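PDB 6AGI: calcium uptake protein 3, mitochondrial, which senses calcium through its EF-hand domains and, as a disulfide-linked heterodimer with MICU1, regulates the mitochondrial calcium uniporter in the central nervous system and skeletal muscle. Local coordinates for residues S361-F365 with I366-K370; E307-A310 with I311-M315; E120-D123 with K124-L128; F107-A110 with F111-D115. All coordinates share one frame; numbering follows the deposited sequence.

Interaction 1 (S361-F365 with I366-K370); sequences SYKEF and IGIMK. With CA (calcium ion), chain G.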
loop_
_atom_site.group_PDB
_atom_site.type_symbol
_atom_site.label_atom_id
_atom_site.label_comp_id
_atom_site.label_asym_id
_atom_site.label_seq_id
_atom_site.Cartn_x
_atom_site.Cartn_y
_atom_site.Cartn_z
ATOM N N SER B 361 -4.303 5.796 18.108
ATOM C CA SER B 361 -5.030 6.561 17.102
ATOM C C SER B 361 -4.336 6.439 15.745
ATOM O O SER B 361 -3.299 5.790 15.613
ATOM C CB SER B 361 -5.162 8.026 17.521
ATOM O OG SER B 361 -4.002 8.762 17.192
ATOM N N TYR B 362 -4.952 7.006 14.705
ATOM C CA TYR B 362 -4.409 6.788 13.368
ATOM C C TYR B 362 -2.980 7.306 13.261
ATOM O O TYR B 362 -2.102 6.617 12.732
ATOM C CB TYR B 362 -5.269 7.452 12.293
ATOM C CG TYR B 362 -4.603 7.348 10.930
ATOM C CD1 TYR B 362 -4.773 6.203 10.157
ATOM C CD2 TYR B 362 -3.762 8.354 10.438
ATOM C CE1 TYR B 362 -4.158 6.059 8.914
ATOM C CE2 TYR B 362 -3.135 8.217 9.189
ATOM C CZ TYR B 362 -3.343 7.063 8.434
ATOM O OH TYR B 362 -2.761 6.880 7.196
ATOM N N LYS B 363 -2.715 8.513 13.760
ATOM C CA LYS B 363 -1.398 9.095 13.553
ATOM C C LYS B 363 -0.455 8.810 14.717
ATOM O O LYS B 363 0.733 9.122 14.634
ATOM C CB LYS B 363 -1.526 10.604 13.260
ATOM C CG LYS B 363 -0.206 11.412 13.139
ATOM C CD LYS B 363 0.286 11.948 14.505
ATOM C CE LYS B 363 1.788 12.317 14.462
ATOM N NZ LYS B 363 2.417 12.291 15.818
ATOM N N GLU B 364 -0.903 8.051 15.711
ATOM C CA GLU B 364 0.051 7.559 16.699
ATOM C C GLU B 364 0.848 6.384 16.131
ATOM O O GLU B 364 2.043 6.237 16.418
ATOM C CB GLU B 364 -0.669 7.170 17.990
ATOM C CG GLU B 364 -1.447 8.283 18.647
ATOM C CD GLU B 364 -1.479 8.163 20.159
ATOM O OE1 GLU B 364 -0.860 8.989 20.861
ATOM O OE2 GLU B 364 -2.171 7.245 20.639
ATOM N N PHE B 365 0.206 5.529 15.336
ATOM C CA PHE B 365 0.940 4.437 14.706
ATOM C C PHE B 365 0.987 4.554 13.179
ATOM O O PHE B 365 2.046 4.863 12.613
ATOM C CB PHE B 365 0.370 3.060 15.094
ATOM C CG PHE B 365 1.251 1.935 14.651
ATOM C CD1 PHE B 365 2.634 2.107 14.710
ATOM C CD2 PHE B 365 0.752 0.779 14.085
ATOM C CE1 PHE B 365 3.499 1.127 14.294
ATOM C CE2 PHE B 365 1.623 -0.224 13.650
ATOM C CZ PHE B 365 3.005 -0.037 13.756
ATOM N N ILE B 366 -0.138 4.312 12.492
ATOM C CA ILE B 366 -0.103 4.133 11.038
ATOM C C ILE B 366 0.412 5.379 10.324
ATOM O O ILE B 366 1.270 5.291 9.430
ATOM C CB ILE B 366 -1.487 3.725 10.506
ATOM C CG1 ILE B 366 -1.909 2.367 11.073
ATOM C CG2 ILE B 366 -1.527 3.751 8.989
ATOM C CD1 ILE B 366 -3.171 1.775 10.407
ATOM N N GLY B 367 -0.100 6.554 10.707
ATOM C CA GLY B 367 0.364 7.791 10.096
ATOM C C GLY B 367 1.852 8.002 10.274
ATOM O O GLY B 367 2.536 8.512 9.382
ATOM N N ILE B 368 2.379 7.581 11.422
ATOM C CA ILE B 368 3.776 7.827 11.736
ATOM C C ILE B 368 4.740 6.944 10.933
ATOM O O ILE B 368 5.906 7.323 10.772
ATOM C CB ILE B 368 3.943 7.747 13.271
ATOM C CG1 ILE B 368 3.615 9.117 13.864
ATOM C CG2 ILE B 368 5.324 7.295 13.698
ATOM C CD1 ILE B 368 4.714 10.150 13.719
ATOM N N MET B 369 4.311 5.808 10.378
ATOM C CA MET B 369 5.283 5.000 9.651
ATOM C C MET B 369 5.538 5.582 8.262
ATOM O O MET B 369 4.617 5.997 7.548
ATOM C CB MET B 369 4.855 3.527 9.522
ATOM C CG MET B 369 4.391 2.870 10.786
ATOM S SD MET B 369 5.684 2.769 12.020
ATOM C CE MET B 369 6.756 1.429 11.544
ATOM N N LYS B 370 6.810 5.584 7.889
ATOM C CA LYS B 370 7.257 6.072 6.598
ATOM C C LYS B 370 7.164 4.963 5.551
ATOM O O LYS B 370 7.478 3.799 5.823
ATOM C CB LYS B 370 8.689 6.592 6.727
ATOM C CG LYS B 370 9.677 5.507 7.174
ATOM C CD LYS B 370 11.137 5.962 7.210
ATOM C CE LYS B 370 11.354 7.164 8.128
ATOM N NZ LYS B 370 12.800 7.533 8.283
HETATM CA CA CA G . -3.489 6.528 22.772
#
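Gly367 N reaches back five residues to Tyr362 O in a nearly straight hydrogen bond of 2.8 Å; Ile366 to Met369 form a type I beta turn, closed by Met369 N to Ile366 O, and Phe365 O just before it takes two weak bonds, from the backbone N atoms of Ile368 and Met369. The Tyr362 ring folds down beside this curl. With CG anti to the backbone N (chi1 174°), its side chain swings towards the following turn, and Gly367 N lies over one face, offset towards the rim. The ring meets Ile366 at about a right angle, with CE1 3.5 Å from Ile366 CG2.

Phe365 is the buried member of the group. Its CE1 comes within 3.6 Å of Met369 SD, and the sulfur lies 4.5 Å from the centre of the Phe365 ring, oblique to it: a Met-aromatic contact. Bends at chi2 and chi3 curl the methionine chain back towards that ring. On another flank, the last methylene of Lys363, CE, lies 3.7 Å from Ile368 CD1. Phe299 and Leu303 of helix 293-304 add to the packing round Phe365.

Glu364 turns from this apolar group to the metal. Its OE2 binds calcium at 2.6 Å, whereas OE1, 4.1 Å from the same calcium, is held by a weak hydrogen bond from Val354 N. Asp353, Asp355, Asp357 and the carbonyl of Gln359 are the other protein ligands. A glutamate closing the loop just ahead of a buried phenylalanine is the characteristic end of an EF-hand calcium site, here that of EF-hand 3.

Interaction 2 (E307-A310 with I311-M315); sequences EDFA and IALNM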
loop_
_atom_site.group_PDB
_atom_site.type_symbol
_atom_site.label_atom_id
_atom_site.label_comp_id
_atom_site.label_asym_id
_atom_site.label_seq_id
_atom_site.Cartn_x
_atom_site.Cartn_y
_atom_site.Cartn_z
ATOM N N GLU B 307 -0.081 -1.893 4.701
ATOM C CA GLU B 307 -1.194 -1.451 3.872
ATOM C C GLU B 307 -2.426 -2.233 4.259
ATOM O O GLU B 307 -3.433 -1.668 4.687
ATOM C CB GLU B 307 -0.877 -1.660 2.390
ATOM C CG GLU B 307 0.006 -0.581 1.786
ATOM C CD GLU B 307 1.463 -0.735 2.176
ATOM O OE1 GLU B 307 1.780 -1.669 2.942
ATOM O OE2 GLU B 307 2.292 0.078 1.715
ATOM N N ASP B 308 -2.336 -3.547 4.108
ATOM C CA ASP B 308 -3.448 -4.423 4.464
ATOM C C ASP B 308 -3.954 -4.071 5.854
ATOM O O ASP B 308 -5.174 -4.007 6.085
ATOM C CB ASP B 308 -3.032 -5.898 4.423
ATOM C CG ASP B 308 -2.893 -6.447 2.995
ATOM O OD1 ASP B 308 -2.652 -5.627 2.070
ATOM O OD2 ASP B 308 -3.076 -7.666 2.766
ATOM N N PHE B 309 -3.037 -3.732 6.772
ATOM C CA PHE B 309 -3.497 -3.309 8.099
ATOM C C PHE B 309 -4.345 -2.036 8.026
ATOM O O PHE B 309 -5.382 -1.923 8.707
ATOM C CB PHE B 309 -2.307 -3.091 9.028
ATOM C CG PHE B 309 -2.677 -2.962 10.490
ATOM C CD1 PHE B 309 -3.212 -4.034 11.194
ATOM C CD2 PHE B 309 -2.461 -1.763 11.165
ATOM C CE1 PHE B 309 -3.538 -3.910 12.541
ATOM C CE2 PHE B 309 -2.773 -1.637 12.520
ATOM C CZ PHE B 309 -3.315 -2.714 13.208
ATOM N N ALA B 310 -3.928 -1.062 7.209
ATOM C CA ALA B 310 -4.705 0.171 7.123
ATOM C C ALA B 310 -6.104 -0.113 6.601
ATOM O O ALA B 310 -7.092 0.381 7.165
ATOM C CB ALA B 310 -3.998 1.191 6.231
ATOM N N ILE B 311 -6.211 -0.954 5.558
ATOM C CA ILE B 311 -7.531 -1.385 5.086
ATOM C C ILE B 311 -8.360 -1.952 6.236
ATOM O O ILE B 311 -9.522 -1.590 6.428
ATOM C CB ILE B 311 -7.395 -2.415 3.950
ATOM C CG1 ILE B 311 -7.058 -1.732 2.625
ATOM C CG2 ILE B 311 -8.643 -3.292 3.852
ATOM C CD1 ILE B 311 -6.630 -2.714 1.564
ATOM N N ALA B 312 -7.773 -2.848 7.019
ATOM C CA ALA B 312 -8.518 -3.464 8.107
ATOM C C ALA B 312 -9.038 -2.429 9.101
ATOM O O ALA B 312 -10.164 -2.556 9.594
ATOM C CB ALA B 312 -7.647 -4.504 8.813
ATOM N N LEU B 313 -8.233 -1.424 9.445
ATOM C CA LEU B 313 -8.658 -0.459 10.462
ATOM C C LEU B 313 -9.353 0.770 9.858
ATOM O O LEU B 313 -9.606 1.765 10.565
ATOM C CB LEU B 313 -7.451 -0.048 11.304
ATOM C CG LEU B 313 -6.989 -1.096 12.325
ATOM C CD1 LEU B 313 -5.909 -0.520 13.216
ATOM C CD2 LEU B 313 -8.169 -1.622 13.169
ATOM N N ASN B 314 -9.674 0.700 8.575
ATOM C CA ASN B 314 -10.242 1.841 7.882
ATOM C C ASN B 314 -11.504 2.347 8.545
ATOM O O ASN B 314 -11.746 3.554 8.587
ATOM C CB ASN B 314 -10.524 1.493 6.417
ATOM C CG ASN B 314 -11.125 2.652 5.642
ATOM O OD1 ASN B 314 -11.593 2.481 4.516
ATOM N ND2 ASN B 314 -11.115 3.838 6.241
ATOM N N MET B 315 -12.312 1.437 9.061
ATOM C CA MET B 315 -13.551 1.857 9.704
ATOM C C MET B 315 -13.249 2.691 10.940
ATOM O O MET B 315 -13.922 3.698 11.195
ATOM C CB MET B 315 -14.366 0.619 10.094
ATOM C CG MET B 315 -15.670 0.371 9.322
ATOM S SD MET B 315 -16.730 1.812 9.193
ATOM C CE MET B 315 -17.828 1.609 10.577
#
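Leu313 lies against Phe309 one helical turn further on, where helix 306-312 ends and helix 314-318 is about to start. The pair is an i to i+4 contact, in a run of chain that probably supplies the entering helix of the helix-loop-helix unit partnered with EF-hand 3.

Traced outward, Leu313 first stays near the backbone: CB is 3.8 Å from Phe309 O, the carbonyl that also receives the hydrogen bond from Leu313 N at 3.0 Å. CG sits opposite the leucine's own carbonyl carbon (chi1 -75°), which carries the branch over one face of the Phe309 ring, offset towards the rim. At the tip, CD1 comes to 3.4 Å from Phe309 CZ, and it lies equally near CE2. The ring meets it because Phe309 CG is anti to the backbone N (chi1 -167°), which stands the phenyl group out from the helix with a lean towards its C-terminal end, where Leu313 follows.

Beyond the pair, the rings of Phe302 and Phe328 meet Phe309 edge-to-face, and Ala331 of helix 325-336 touches both Phe309 and Leu313. Replacing Phe309 with an alanine would probably open a gap beneath Leu313 CD1 and deprive Phe302 and Phe328 of their shared aromatic partner. The other flank of the helix faces the second subunit, with Ile311 packing on Pro103 of that chain.

The i to i+4 bonds of Ile311 to Glu307 and Ala312 to Asp308 precede that of Leu313, and the pattern breaks only after it: Asn314 N bonds to Ile311 O, 3.1 Å away, and not to Ala310 O.

Interaction 3 (E120-D123 with K124-L128); sequences EMVD and KKEFL. With CA (calcium ion), chain F.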
loop_
_atom_site.group_PDB
_atom_site.type_symbol
_atom_site.label_atom_id
_atom_site.label_comp_id
_atom_site.label_asym_id
_atom_site.label_seq_id
_atom_site.Cartn_x
_atom_site.Cartn_y
_atom_site.Cartn_z
ATOM N N GLU B 120 6.974 -19.094 -16.681
ATOM C CA GLU B 120 7.147 -19.356 -15.255
ATOM C C GLU B 120 8.573 -19.715 -14.868
ATOM O O GLU B 120 8.803 -20.299 -13.802
ATOM C CB GLU B 120 6.178 -20.430 -14.780
ATOM C CG GLU B 120 4.874 -19.805 -14.517
ATOM C CD GLU B 120 3.762 -20.721 -14.826
ATOM O OE1 GLU B 120 4.025 -21.908 -15.120
ATOM O OE2 GLU B 120 2.631 -20.212 -14.861
ATOM N N MET B 121 9.545 -19.390 -15.705
ATOM C CA MET B 121 10.923 -19.337 -15.251
ATOM C C MET B 121 11.447 -17.952 -15.610
ATOM O O MET B 121 10.831 -17.221 -16.387
ATOM C CB MET B 121 11.840 -20.449 -15.855
ATOM C CG MET B 121 11.312 -21.910 -15.943
ATOM S SD MET B 121 10.993 -22.654 -14.306
ATOM C CE MET B 121 12.292 -23.884 -14.150
ATOM N N VAL B 122 12.590 -17.590 -15.036
ATOM C CA VAL B 122 13.237 -16.316 -15.313
ATOM C C VAL B 122 14.629 -16.639 -15.844
ATOM O O VAL B 122 15.441 -17.259 -15.149
ATOM C CB VAL B 122 13.283 -15.398 -14.082
ATOM C CG1 VAL B 122 14.149 -14.192 -14.338
ATOM C CG2 VAL B 122 11.898 -14.905 -13.770
ATOM N N ASP B 123 14.855 -16.311 -17.117
ATOM C CA ASP B 123 16.155 -16.387 -17.776
ATOM C C ASP B 123 17.145 -15.446 -17.107
ATOM O O ASP B 123 16.772 -14.480 -16.439
ATOM C CB ASP B 123 16.045 -15.951 -19.235
ATOM C CG ASP B 123 14.878 -16.582 -19.953
ATOM O OD1 ASP B 123 14.197 -17.447 -19.357
ATOM O OD2 ASP B 123 14.609 -16.155 -21.096
ATOM N N LYS B 124 18.429 -15.708 -17.338
ATOM C CA LYS B 124 19.436 -14.684 -17.083
ATOM C C LYS B 124 19.137 -13.411 -17.872
ATOM O O LYS B 124 19.438 -12.307 -17.411
ATOM C CB LYS B 124 20.830 -15.214 -17.435
ATOM C CG LYS B 124 21.996 -14.292 -17.062
ATOM C CD LYS B 124 23.298 -15.015 -17.382
ATOM C CE LYS B 124 24.531 -14.125 -17.391
ATOM N NZ LYS B 124 25.727 -15.012 -17.579
ATOM N N LYS B 125 18.544 -13.544 -19.063
ATOM C CA LYS B 125 18.381 -12.399 -19.951
ATOM C C LYS B 125 17.186 -11.555 -19.528
ATOM O O LYS B 125 17.282 -10.312 -19.466
ATOM C CB LYS B 125 18.222 -12.914 -21.392
ATOM C CG LYS B 125 17.926 -11.876 -22.463
ATOM C CD LYS B 125 16.707 -12.277 -23.300
ATOM C CE LYS B 125 15.406 -11.704 -22.765
ATOM N NZ LYS B 125 14.202 -12.446 -23.263
ATOM N N GLU B 126 16.108 -12.230 -19.099
ATOM C CA GLU B 126 15.030 -11.559 -18.376
ATOM C C GLU B 126 15.552 -10.806 -17.160
ATOM O O GLU B 126 15.262 -9.619 -16.973
ATOM C CB GLU B 126 13.968 -12.565 -17.938
ATOM C CG GLU B 126 12.907 -12.802 -18.966
ATOM C CD GLU B 126 11.986 -13.937 -18.590
ATOM O OE1 GLU B 126 12.458 -14.924 -18.001
ATOM O OE2 GLU B 126 10.772 -13.824 -18.856
ATOM N N PHE B 127 16.326 -11.491 -16.323
ATOM C CA PHE B 127 16.853 -10.853 -15.131
ATOM C C PHE B 127 17.721 -9.657 -15.481
ATOM O O PHE B 127 17.790 -8.712 -14.700
ATOM C CB PHE B 127 17.619 -11.865 -14.272
ATOM C CG PHE B 127 18.009 -11.328 -12.931
ATOM C CD1 PHE B 127 19.218 -10.675 -12.738
ATOM C CD2 PHE B 127 17.128 -11.421 -11.866
ATOM C CE1 PHE B 127 19.561 -10.177 -11.494
ATOM C CE2 PHE B 127 17.452 -10.900 -10.624
ATOM C CZ PHE B 127 18.674 -10.283 -10.439
ATOM N N LEU B 128 18.409 -9.685 -16.625
ATOM C CA LEU B 128 19.327 -8.603 -16.969
ATOM C C LEU B 128 18.637 -7.372 -17.560
ATOM O O LEU B 128 19.200 -6.254 -17.478
ATOM C CB LEU B 128 20.412 -9.139 -17.912
ATOM C CG LEU B 128 21.612 -9.709 -17.122
ATOM C CD1 LEU B 128 22.621 -10.395 -18.008
ATOM C CD2 LEU B 128 22.311 -8.614 -16.288
HETATM CA CA CA F . 10.848 -16.607 -18.839
#
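Glu126 OE1 does two jobs at once: it binds calcium at 2.5 Å and also accepts a hydrogen bond of 2.9 Å from Asp123 N. This is the closing half of the first EF-hand, where the loop runs into helix 124-138 and the helix sends a glutamate back to the ion. The glutamate chain is extended beyond CG (chi2 172°), long enough to span the helix start and present both oxygens, with OE2 at 2.8 Å from the calcium. The Asp123 N-H approaches OE1 from the anti side, away from OE2, and so helps fix the rotation of the carboxylate. OE2 has its own second partner, the hydroxyl of Thr116.

Met121 adds its carbonyl oxygen as a ligand. The remaining protein ligands are Asp115, Asp117 and Asn119.

Asp123 belongs to the calcium site, yet its OD1 stands 3.5 Å from the ion, beyond a direct bond, which is consistent with a contact through water as in many EF-hands. It holds the N-cap position without a capping bond from its side chain. Its OD2 lies near Lys125 NZ, beyond salt-bridge distance. An alanine here removes the carboxylate, which would probably weaken the hold on calcium on this side and leave Lys125 without its nearby opposite charge.

Val122 CG1 packs on Glu126 CB and Phe127 CB, while the ring of Phe127 lies almost parallel to that of Phe114. The first turn of the helix is fastened by Phe127 N, which bonds to Asp123 O at 3.0 Å.

Interaction 4 (F107-A110 with F111-D115); sequences FRIA and FNMFD. With CA (calcium ion), chain F.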
loop_
_atom_site.group_PDB
_atom_site.type_symbol
_atom_site.label_atom_id
_atom_site.label_comp_id
_atom_site.label_asym_id
_atom_site.label_seq_id
_atom_site.Cartn_x
_atom_site.Cartn_y
_atom_site.Cartn_z
ATOM N N PHE B 107 6.453 -11.050 -3.451
ATOM C CA PHE B 107 7.473 -11.832 -4.143
ATOM C C PHE B 107 6.894 -12.351 -5.445
ATOM O O PHE B 107 7.584 -12.408 -6.475
ATOM C CB PHE B 107 7.965 -13.019 -3.296
ATOM C CG PHE B 107 8.579 -12.656 -1.957
ATOM C CD1 PHE B 107 8.830 -11.333 -1.592
ATOM C CD2 PHE B 107 8.826 -13.663 -1.025
ATOM C CE1 PHE B 107 9.372 -11.021 -0.340
ATOM C CE2 PHE B 107 9.356 -13.367 0.241
ATOM C CZ PHE B 107 9.636 -12.046 0.589
ATOM N N ARG B 108 5.604 -12.710 -5.417
ATOM C CA ARG B 108 4.930 -13.152 -6.628
ATOM C C ARG B 108 4.728 -11.998 -7.584
ATOM O O ARG B 108 4.936 -12.160 -8.800
ATOM C CB ARG B 108 3.597 -13.785 -6.288
ATOM C CG ARG B 108 2.900 -14.360 -7.463
ATOM C CD ARG B 108 1.531 -14.867 -7.039
ATOM N NE ARG B 108 1.575 -15.728 -5.849
ATOM C CZ ARG B 108 1.575 -17.063 -5.857
ATOM N NH1 ARG B 108 1.536 -17.739 -7.003
ATOM N NH2 ARG B 108 1.613 -17.728 -4.708
ATOM N N ILE B 109 4.330 -10.816 -7.072
ATOM C CA ILE B 109 4.240 -9.685 -8.000
ATOM C C ILE B 109 5.597 -9.436 -8.674
ATOM O O ILE B 109 5.670 -9.148 -9.875
ATOM C CB ILE B 109 3.720 -8.422 -7.291
ATOM C CG1 ILE B 109 2.247 -8.557 -6.944
ATOM C CG2 ILE B 109 3.875 -7.166 -8.167
ATOM C CD1 ILE B 109 1.815 -7.616 -5.778
ATOM N N ALA B 110 6.690 -9.592 -7.931
ATOM C CA ALA B 110 8.025 -9.341 -8.469
ATOM C C ALA B 110 8.414 -10.376 -9.524
ATOM O O ALA B 110 8.817 -10.020 -10.643
ATOM C CB ALA B 110 9.040 -9.321 -7.327
ATOM N N PHE B 111 8.276 -11.664 -9.185
ATOM C CA PHE B 111 8.505 -12.747 -10.141
ATOM C C PHE B 111 7.741 -12.528 -11.446
ATOM O O PHE B 111 8.313 -12.645 -12.549
ATOM C CB PHE B 111 8.096 -14.086 -9.521
ATOM C CG PHE B 111 8.370 -15.257 -10.408
ATOM C CD1 PHE B 111 9.629 -15.830 -10.456
ATOM C CD2 PHE B 111 7.373 -15.765 -11.223
ATOM C CE1 PHE B 111 9.898 -16.902 -11.297
ATOM C CE2 PHE B 111 7.633 -16.841 -12.071
ATOM C CZ PHE B 111 8.903 -17.408 -12.110
ATOM N N ASN B 112 6.437 -12.224 -11.342
ATOM C CA ASN B 112 5.672 -11.967 -12.552
ATOM C C ASN B 112 6.161 -10.712 -13.269
ATOM O O ASN B 112 6.201 -10.680 -14.502
ATOM C CB ASN B 112 4.195 -11.849 -12.215
ATOM C CG ASN B 112 3.570 -13.180 -11.956
ATOM O OD1 ASN B 112 4.115 -14.210 -12.377
ATOM N ND2 ASN B 112 2.425 -13.192 -11.245
ATOM N N MET B 113 6.601 -9.697 -12.534
ATOM C CA MET B 113 7.167 -8.555 -13.232
ATOM C C MET B 113 8.418 -8.934 -14.012
ATOM O O MET B 113 8.747 -8.271 -14.998
ATOM C CB MET B 113 7.485 -7.421 -12.252
ATOM C CG MET B 113 6.275 -6.561 -11.903
ATOM S SD MET B 113 5.626 -5.747 -13.344
ATOM C CE MET B 113 6.596 -4.243 -13.241
ATOM N N PHE B 114 9.103 -9.998 -13.608
ATOM C CA PHE B 114 10.295 -10.440 -14.327
ATOM C C PHE B 114 9.972 -11.329 -15.532
ATOM O O PHE B 114 10.612 -11.202 -16.576
ATOM C CB PHE B 114 11.220 -11.175 -13.361
ATOM C CG PHE B 114 12.222 -10.299 -12.673
ATOM C CD1 PHE B 114 13.378 -9.908 -13.339
ATOM C CD2 PHE B 114 12.036 -9.897 -11.354
ATOM C CE1 PHE B 114 14.323 -9.114 -12.697
ATOM C CE2 PHE B 114 12.966 -9.102 -10.708
ATOM C CZ PHE B 114 14.104 -8.708 -11.373
ATOM N N ASP B 115 8.987 -12.219 -15.410
ATOM C CA ASP B 115 8.744 -13.255 -16.418
ATOM C C ASP B 115 7.955 -12.628 -17.570
ATOM O O ASP B 115 6.756 -12.858 -17.789
ATOM C CB ASP B 115 8.031 -14.441 -15.769
ATOM C CG ASP B 115 7.864 -15.637 -16.708
ATOM O OD1 ASP B 115 8.662 -15.825 -17.689
ATOM O OD2 ASP B 115 6.946 -16.444 -16.396
HETATM CA CA CA F . 10.848 -16.607 -18.839
#
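Phe114 N bonds to Ala110 O at 3.0 Å, the donor lying in the carbonyl plane, one residue ahead of the calcium ligand Asp115. The same Ala110 oxygen sits at the edge of the Phe114 ring, 3.3 Å from CD2. Asp115 then leaves helical geometry and binds calcium through OD1 at 2.6 Å. Having CG anti to the backbone N (chi1 -174°) turns its carboxylate into the loop.

Phe111 O positions this turn from behind, accepting from both Phe114 N and Asp115 N. Further back, i to i+4 bonds join Phe111 to Phe107, Asn112 to Arg108 and Met113 to Ile109. Arg108 and Asn112 lie side by side, with Arg108 CG 4.0 Å from Asn112 ND2 and their flat ends turned 60° apart.

The aromatic residues face the protein's interior: Tyr231 meets Phe107 edge-to-face, and Phe230 does the same to Phe111, both from helix 227-250. On another flank, Arg330 of the second subunit donates a hydrogen bond to Met113 O, and Val334 of that subunit packs on Asn112 and Met113. A helix that runs into a loop opening with an aspartate as its first calcium ligand is the entering helix of an EF-hand, here EF-hand 1.

In the fold
From the N terminus, the contacts come in the order 4, 3, 2, 1, each made within a turn or two of continuous chain; none encloses or crosses another. Interaction 4 ends the entering helix of EF-hand 1 and interaction 3 begins its exiting helix. They meet round one calcium ion, where Asp115 OD2 also accepts a hydrogen bond from Glu120 N. Interactions 2 and 1 lie much later in the chain and touch through Ile366 CD1 and Phe309 CD2, joining helix 306-312 to the end of the EF-hand 3 loop. The centres of interactions 1 and 3 are about 39 Å apart, on opposite sides of the chain's centre. Interactions 2 and 4 both touch the second subunit.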